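Local coordinates for protein 2-hydroxyhepta-2,4-diene-1, 7-dioateisomerase (Mycobacterium abscessus, PDB 3R6O) that is a magnesium-binding member of the fumarylacetoacetate hydrolase family, probably an isomerase of 2-hydroxyhepta-2,4-diene-1,7-dioate, at residues K214-P217 with T218-P221. Sequence-based numbering, arbitrary orientation.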
ATOM      1  N   LYS A 214       0.286  11.805   3.460  1.00 19.18           N
ATOM      2  CA  LYS A 214       1.469  11.050   3.761  1.00 18.98           C
ATOM      3  C   LYS A 214       2.069  10.376   2.540  1.00 18.96           C
ATOM      4  O   LYS A 214       3.051   9.635   2.673  1.00 18.89           O
ATOM      5  CB  LYS A 214       1.122  10.008   4.809  1.00 18.87           C
ATOM      6  CG  LYS A 214       1.004  10.567   6.224  1.00 18.98           C
ATOM      7  CD  LYS A 214       0.587   9.509   7.229  1.00 18.97           C
ATOM      8  CE  LYS A 214       0.381  10.092   8.643  1.00 19.21           C
ATOM      9  NZ  LYS A 214       1.631  10.742   9.165  1.00 19.25           N
ATOM     10  N   GLY A 215       1.437  10.542   1.389  1.00 19.11           N
ATOM     11  CA  GLY A 215       1.706   9.651   0.246  1.00 19.17           C
ATOM     12  C   GLY A 215       2.480  10.174  -0.968  1.00 19.43           C
ATOM     13  O   GLY A 215       2.700   9.420  -1.943  1.00 19.59           O
ATOM     14  N   TYR A 216       2.844  11.440  -0.963  1.00 19.56           N
ATOM     15  CA  TYR A 216       3.528  12.040  -2.126  1.00 19.91           C
ATOM     16  C   TYR A 216       4.921  11.406  -2.329  1.00 19.97           C
ATOM     17  O   TYR A 216       5.524  10.999  -1.334  1.00 19.75           O
ATOM     18  CB  TYR A 216       3.750  13.499  -1.868  1.00 20.06           C
ATOM     19  CG  TYR A 216       2.543  14.414  -2.028  1.00 20.26           C
ATOM     20  CD1 TYR A 216       2.335  15.088  -3.220  1.00 20.72           C
ATOM     21  CD2 TYR A 216       1.650  14.626  -0.990  1.00 20.12           C
ATOM     22  CE1 TYR A 216       1.306  15.982  -3.370  1.00 21.02           C
ATOM     23  CE2 TYR A 216       0.572  15.551  -1.148  1.00 20.44           C
ATOM     24  CZ  TYR A 216       0.432  16.196  -2.340  1.00 20.88           C
ATOM     25  OH  TYR A 216      -0.575  17.097  -2.573  1.00 25.61           O
ATOM     26  N   PRO A 217       5.477  11.455  -3.557  1.00 20.37           N
ATOM     27  CA  PRO A 217       6.888  11.091  -3.708  1.00 20.57           C
ATOM     28  C   PRO A 217       7.789  11.877  -2.762  1.00 20.48           C
ATOM     29  O   PRO A 217       7.557  13.059  -2.539  1.00 20.49           O
ATOM     30  CB  PRO A 217       7.199  11.485  -5.147  1.00 21.13           C
ATOM     31  CG  PRO A 217       5.850  11.394  -5.862  1.00 21.20           C
ATOM     32  CD  PRO A 217       4.924  11.975  -4.825  1.00 20.78           C
ATOM     33  N   THR A 218       8.811  11.205  -2.254  1.00 20.48           N
ATOM     34  CA  THR A 218       9.806  11.736  -1.310  1.00 20.47           C
ATOM     35  C   THR A 218       9.341  11.772   0.143  1.00 20.06           C
ATOM     36  O   THR A 218      10.154  12.112   1.021  1.00 20.09           O
ATOM     37  CB  THR A 218      10.409  13.108  -1.694  1.00 20.80           C
ATOM     38  OG1 THR A 218       9.539  14.199  -1.340  1.00 20.64           O
ATOM     39  CG2 THR A 218      10.770  13.198  -3.160  1.00 21.32           C
ATOM     40  N   PHE A 219       8.060  11.448   0.401  1.00 19.75           N
ATOM     41  CA  PHE A 219       7.514  11.509   1.763  1.00 19.46           C
ATOM     42  C   PHE A 219       7.888  10.332   2.699  1.00 19.35           C
ATOM     43  O   PHE A 219       7.518  10.342   3.877  1.00 19.20           O
ATOM     44  CB  PHE A 219       5.985  11.694   1.737  1.00 19.30           C
ATOM     45  CG  PHE A 219       5.524  13.102   1.482  1.00 19.45           C
ATOM     46  CD1 PHE A 219       6.299  14.015   0.792  1.00 19.74           C
ATOM     47  CD2 PHE A 219       4.276  13.503   1.933  1.00 19.40           C
ATOM     48  CE1 PHE A 219       5.843  15.318   0.582  1.00 19.95           C
ATOM     49  CE2 PHE A 219       3.808  14.790   1.709  1.00 19.65           C
ATOM     50  CZ  PHE A 219       4.580  15.687   1.029  1.00 19.91           C
ATOM     51  N   CYS A 220       8.620   9.336   2.213  1.00 19.51           N
ATOM     52  CA  CYS A 220       9.122   8.256   3.094  1.00 19.54           C
ATOM     53  C   CYS A 220      10.611   7.981   2.907  1.00 19.93           C
ATOM     54  O   CYS A 220      11.017   6.900   2.437  1.00 20.16           O
ATOM     55  CB  CYS A 220       8.321   6.966   2.934  1.00 19.43           C
ATOM     56  SG  CYS A 220       8.524   5.826   4.351  1.00 19.46           S
ATOM     57  N   PRO A 221      11.454   8.963   3.246  1.00 20.08           N
ATOM     58  CA  PRO A 221      12.878   8.710   3.323  1.00 20.52           C
ATOM     59  C   PRO A 221      13.209   7.504   4.212  1.00 20.64           C
ATOM     60  O   PRO A 221      12.601   7.325   5.257  1.00 20.40           O
ATOM     61  CB  PRO A 221      13.440  10.000   3.928  1.00 20.59           C
ATOM     62  CG  PRO A 221      12.430  11.036   3.663  1.00 20.29           C
ATOM     63  CD  PRO A 221      11.126  10.330   3.651  1.00 19.93           C
TER
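Tyr216 and Phe219 are the end residues of a type II beta turn, closed by a hydrogen bond of 3.1 Å from Phe219 N to Tyr216 O, with an N-H...O angle of 152°. Pro217 suits the second position because its ring already holds phi near the value needed there, whereas Thr218 takes the third, where a positive phi is required and glycine is the commoner choice. Thr218 sets its hydroxyl between its own backbone N and carbonyl carbon (chi1 81°), and from there OG1 donates to a lone pair of Pro217 O at 2.6 Å, in the carbonyl plane. The same OG1 is hydrogen-bonded to Ile147 N, tying the turn to strand 146-148. The two aromatic side chains run side by side in the same direction. Phe219 offers a flat apolar face to Tyr216 CB, which sits 3.5 Å from the ring centroid, almost exactly on the normal, in a CH-pi contact. Farther out, Tyr216 CD2 meets Phe219 CE2 at 3.5 Å, the ring planes inclined at 42°. Pro149 touches both side chains, and Ile190 and Ala192 of strand 181-192 pack against Phe219, apolar neighbours that suit a buried phenyl ring; the tyrosine adds a hydroxyl, weakly hydrogen-bonded to Thr151. Just before the turn, Lys214 NZ forms a salt bridge with Asp189, a magnesium ligand. Backbone bond, hydroxyl bond and CH-pi contact together thus fix a compact reversal that leads from a lysine beside the metal site into strand 220-221.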